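Local coordinates for protein YohF (Salmonella typhimurium, PDB 6WON) that probably acts as an NAD(P)-dependent oxidoreductase of the short-chain dehydrogenase/reductase family, with acetoin as its likely substrate, at residues D100-F103 with T104-R107; W106-I109 with F110-V114. All coordinates share one frame; numbering follows the deposited sequence.

Contact 1 of 2, residues D100-F103 with T104-R107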
# COMPACT_ATOMS: atom_id res chain seq x y z
N ASP B 100 -25.86 -4.19 11.09
CA ASP B 100 -26.64 -4.28 12.31
C ASP B 100 -25.90 -3.85 13.56
O ASP B 100 -26.51 -3.80 14.64
CB ASP B 100 -27.12 -5.73 12.53
CG ASP B 100 -28.32 -6.06 11.70
OD1 ASP B 100 -29.03 -5.11 11.28
OD2 ASP B 100 -28.57 -7.27 11.47
N MET B 101 -24.61 -3.58 13.47
CA MET B 101 -23.79 -3.35 14.65
C MET B 101 -24.34 -2.19 15.49
O MET B 101 -24.47 -1.08 14.97
CB MET B 101 -22.35 -3.06 14.23
CG MET B 101 -21.40 -2.98 15.41
SD MET B 101 -19.69 -2.65 14.94
CE MET B 101 -19.82 -2.57 13.15
N PRO B 102 -24.66 -2.41 16.77
CA PRO B 102 -25.05 -1.29 17.64
C PRO B 102 -23.93 -0.26 17.77
O PRO B 102 -22.74 -0.60 17.79
CB PRO B 102 -25.33 -1.96 18.99
CG PRO B 102 -25.53 -3.40 18.70
CD PRO B 102 -24.74 -3.71 17.44
N PHE B 103 -24.31 1.01 17.88
CA PHE B 103 -23.32 2.05 18.11
C PHE B 103 -22.48 1.77 19.36
O PHE B 103 -21.27 2.04 19.38
CB PHE B 103 -23.99 3.41 18.22
CG PHE B 103 -23.03 4.57 18.25
CD1 PHE B 103 -22.15 4.79 17.20
CD2 PHE B 103 -23.02 5.46 19.32
CE1 PHE B 103 -21.27 5.86 17.21
CE2 PHE B 103 -22.14 6.54 19.35
CZ PHE B 103 -21.26 6.74 18.29
N THR B 104 -23.10 1.20 20.40
CA THR B 104 -22.35 0.93 21.63
C THR B 104 -21.21 -0.04 21.37
O THR B 104 -20.11 0.11 21.93
CB THR B 104 -23.28 0.42 22.74
OG1 THR B 104 -22.53 0.20 23.95
CG2 THR B 104 -23.96 -0.89 22.35
N GLN B 105 -21.43 -1.02 20.50
CA GLN B 105 -20.39 -1.99 20.20
C GLN B 105 -19.29 -1.36 19.35
O GLN B 105 -18.10 -1.62 19.58
CB GLN B 105 -21.00 -3.19 19.49
CG GLN B 105 -19.98 -4.25 19.16
CD GLN B 105 -20.62 -5.55 18.74
OE1 GLN B 105 -21.62 -5.56 18.01
NE2 GLN B 105 -20.07 -6.66 19.21
N TRP B 106 -19.67 -0.55 18.36
CA TRP B 106 -18.70 0.21 17.58
C TRP B 106 -17.79 1.01 18.51
O TRP B 106 -16.55 0.96 18.40
CB TRP B 106 -19.44 1.14 16.60
CG TRP B 106 -18.59 2.11 15.85
CD1 TRP B 106 -18.28 3.40 16.21
CD2 TRP B 106 -17.95 1.89 14.58
NE1 TRP B 106 -17.49 3.98 15.25
CE2 TRP B 106 -17.26 3.08 14.24
CE3 TRP B 106 -17.87 0.80 13.71
CZ2 TRP B 106 -16.51 3.21 13.06
CZ3 TRP B 106 -17.13 0.93 12.54
CH2 TRP B 106 -16.46 2.13 12.23
N ARG B 107 -18.38 1.72 19.47
CA ARG B 107 -17.58 2.55 20.37
C ARG B 107 -16.75 1.70 21.31
O ARG B 107 -15.61 2.05 21.64
CB ARG B 107 -18.48 3.49 21.16
CG ARG B 107 -19.00 4.66 20.34
CD ARG B 107 -18.15 5.90 20.55
NE ARG B 107 -16.75 5.70 20.14
CZ ARG B 107 -15.71 5.63 20.97
NH1 ARG B 107 -15.88 5.75 22.29
NH2 ARG B 107 -14.50 5.45 20.48

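Contact 2 of 2, residues W106-I109 with F110-V114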
# COMPACT_ATOMS: atom_id res chain seq x y z
N TRP B 106 -19.67 -0.55 18.36
CA TRP B 106 -18.70 0.21 17.58
C TRP B 106 -17.79 1.01 18.51
O TRP B 106 -16.55 0.96 18.40
CB TRP B 106 -19.44 1.14 16.60
CG TRP B 106 -18.59 2.11 15.85
CD1 TRP B 106 -18.28 3.40 16.21
CD2 TRP B 106 -17.95 1.89 14.58
NE1 TRP B 106 -17.49 3.98 15.25
CE2 TRP B 106 -17.26 3.08 14.24
CE3 TRP B 106 -17.87 0.80 13.71
CZ2 TRP B 106 -16.51 3.21 13.06
CZ3 TRP B 106 -17.13 0.93 12.54
CH2 TRP B 106 -16.46 2.13 12.23
N ARG B 107 -18.38 1.72 19.47
CA ARG B 107 -17.58 2.55 20.37
C ARG B 107 -16.75 1.70 21.31
O ARG B 107 -15.61 2.05 21.64
CB ARG B 107 -18.48 3.49 21.16
CG ARG B 107 -19.00 4.66 20.34
CD ARG B 107 -18.15 5.90 20.55
NE ARG B 107 -16.75 5.70 20.14
CZ ARG B 107 -15.71 5.63 20.97
NH1 ARG B 107 -15.88 5.75 22.29
NH2 ARG B 107 -14.50 5.45 20.48
N GLN B 108 -17.31 0.58 21.79
CA GLN B 108 -16.56 -0.29 22.69
C GLN B 108 -15.30 -0.84 22.01
O GLN B 108 -14.22 -0.86 22.61
CB GLN B 108 -17.47 -1.43 23.17
CG GLN B 108 -16.81 -2.37 24.15
CD GLN B 108 -16.41 -3.70 23.51
OE1 GLN B 108 -15.24 -4.09 23.55
NE2 GLN B 108 -17.38 -4.38 22.90
N ILE B 109 -15.42 -1.26 20.74
CA ILE B 109 -14.26 -1.79 20.03
C ILE B 109 -13.20 -0.71 19.82
O ILE B 109 -12.00 -0.94 20.03
CB ILE B 109 -14.70 -2.43 18.70
CG1 ILE B 109 -15.47 -3.73 19.00
CG2 ILE B 109 -13.51 -2.69 17.80
CD1 ILE B 109 -16.58 -4.04 18.00
N PHE B 110 -13.62 0.51 19.45
CA PHE B 110 -12.64 1.58 19.31
C PHE B 110 -12.00 1.93 20.65
O PHE B 110 -10.80 2.23 20.71
CB PHE B 110 -13.28 2.82 18.68
CG PHE B 110 -13.22 2.82 17.18
CD1 PHE B 110 -14.09 2.05 16.43
CD2 PHE B 110 -12.27 3.58 16.52
CE1 PHE B 110 -14.02 2.04 15.04
CE2 PHE B 110 -12.20 3.59 15.13
CZ PHE B 110 -13.07 2.81 14.39
N THR B 111 -12.77 1.84 21.73
CA THR B 111 -12.25 2.14 23.07
C THR B 111 -11.06 1.24 23.40
O THR B 111 -9.99 1.73 23.78
CB THR B 111 -13.37 1.98 24.10
OG1 THR B 111 -14.35 2.99 23.85
CG2 THR B 111 -12.84 2.13 25.55
N VAL B 112 -11.22 -0.08 23.22
CA VAL B 112 -10.16 -1.01 23.60
C VAL B 112 -9.06 -1.11 22.54
O VAL B 112 -7.90 -1.40 22.88
CB VAL B 112 -10.76 -2.40 23.90
CG1 VAL B 112 -11.67 -2.35 25.12
CG2 VAL B 112 -11.52 -2.93 22.70
N ASP B 113 -9.38 -0.88 21.27
CA ASP B 113 -8.42 -1.20 20.21
C ASP B 113 -7.66 0.01 19.67
O ASP B 113 -6.68 -0.20 18.95
CB ASP B 113 -9.12 -1.92 19.06
CG ASP B 113 -9.55 -3.32 19.45
OD1 ASP B 113 -9.09 -3.82 20.49
OD2 ASP B 113 -10.36 -3.92 18.72
N VAL B 114 -8.07 1.24 19.98
CA VAL B 114 -7.22 2.36 19.56
C VAL B 114 -7.23 3.51 20.57
O VAL B 114 -6.20 4.17 20.74
CB VAL B 114 -7.58 2.85 18.14
CG1 VAL B 114 -8.94 3.56 18.10
CG2 VAL B 114 -6.45 3.74 17.58
O HOH W 1 -13.51 5.58 24.30

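Contact 1 of 2, residues D100-F103 with T104-R107
Arg107 lays its aliphatic stem over one face of the Phe103 ring. CG does the touching: it sits 3.9 Å from the ring centroid, 20° off the normal and shifted toward the rim near CZ, a CH-pi contact. The arginine chain then bends at chi2 and chi3, which takes the guanidinium beyond the ring with its plane turned 59° from that of the phenyl. The phenyl and the five-membered ring of Trp106 are nearly parallel but slid so far apart that they barely overlap, and the closest atoms, Phe103 CE1 and Trp106 CD1, are 4.0 Å apart. At the other end of the indole, the methyl CE of Met101 meets the ring edge at CE3, 3.9 Å away. The methionine chi3 near zero is eclipsed and unusual, doubling CE back over its own CB.

The start of helix 103-131 holds these groups in place. Pro102 is the N-cap residue, and its carbonyl accepts the first full helical bond, from Trp106 N to Pro102 O at 3.1 Å and almost straight (171°), with a weak one from Gln105 N as well. The bond after it, Arg107 N to Phe103 O, is 2.9 Å. Gln105 runs out extended, and its OE1 lies 3.7 Å from both Met101 CG and Pro102 CD while hydrogen-bonding to Ser96.

Beyond this shell the second subunit closes in: Phe118 of that subunit stacks on Trp106, and its Asp115 accepts from the indole NE1. Arg107 forms a salt bridge with Asp115 of its own chain. The chemistry is therefore divided: carbon surfaces pack round the first helical turn, while the polar ends of Gln105, Trp106 and Arg107 are used for the neighbouring loop, the partner subunit and the same helix.

Contact 2 of 2, residues W106-I109 with F110-V114
Four successive i to i+4 bonds carry the helix from Trp106-Ile109 into Phe110-Asp113, from Phe110 N to Trp106 O (3.1 Å) through to Asp113 N to Ile109 O (2.9 Å), with a wider pi-type turn at 111-114. Trp106 and Phe110, one turn apart, point the same way. Phe110 CE1 stands over one face of the indole, toward its rim, 3.4 Å from Trp106 CZ2, with the phenyl and the six-membered ring inclined at 37°. The Phe110 ring also turns its edge to the carbonyl of Trp106, whose oxygen lies in the ring plane, 3.3 Å from CD1.

This is helix 103-131 of the Rossmann fold, which follows strand 85-88 of the parallel sheet and packs against helix 153-173. In classical short-chain dehydrogenases the corresponding pair of long helices builds a subunit interface, and here Phe110 meets Phe110 of the second subunit.

On another side of the helix, Thr111 N and Thr111 OG1 both bond to Arg107 O, from opposite faces of its plane, OG1 at 2.7 Å from that oxygen and well above the plane. With chi1 at -66°, OG1 is turned away from its own carbonyl and back toward the preceding turn. Thr111 OG1 also accepts from a water, 2.8 Å from its oxygen, and that water takes an N-H of Arg107 NH1 at the guanidinium edge. Arg107 NH2, the nitrogen paired with Asp115 of the same chain, lies 3.4 Å from Phe110 CB. Ile109 and Asp113 run alongside each other, CG2 to OD2 at 3.5 Å, and both touch helix 153-173.

Overall arrangement
Both contacts belong to helix 103-131: contact 1 is its capped beginning, contact 2 the turns that follow, and Trp106 and Arg107 serve in each. Contact 1 lies farther out, its centre about 24 Å from that of the chain against about 15 Å for contact 2, and it combines loop with helix, with Pro102 and Thr104 exposed. Contact 2 is helix throughout and more of its residues are buried, although Gln108 remains exposed. Their chemistry differs accordingly: an N-cap and a CH-pi contact in 100-107, a carbonyl oxygen that accepts two hydrogen bonds and a water bridge in 106-114. Both also touch the second subunit and helix 153-173.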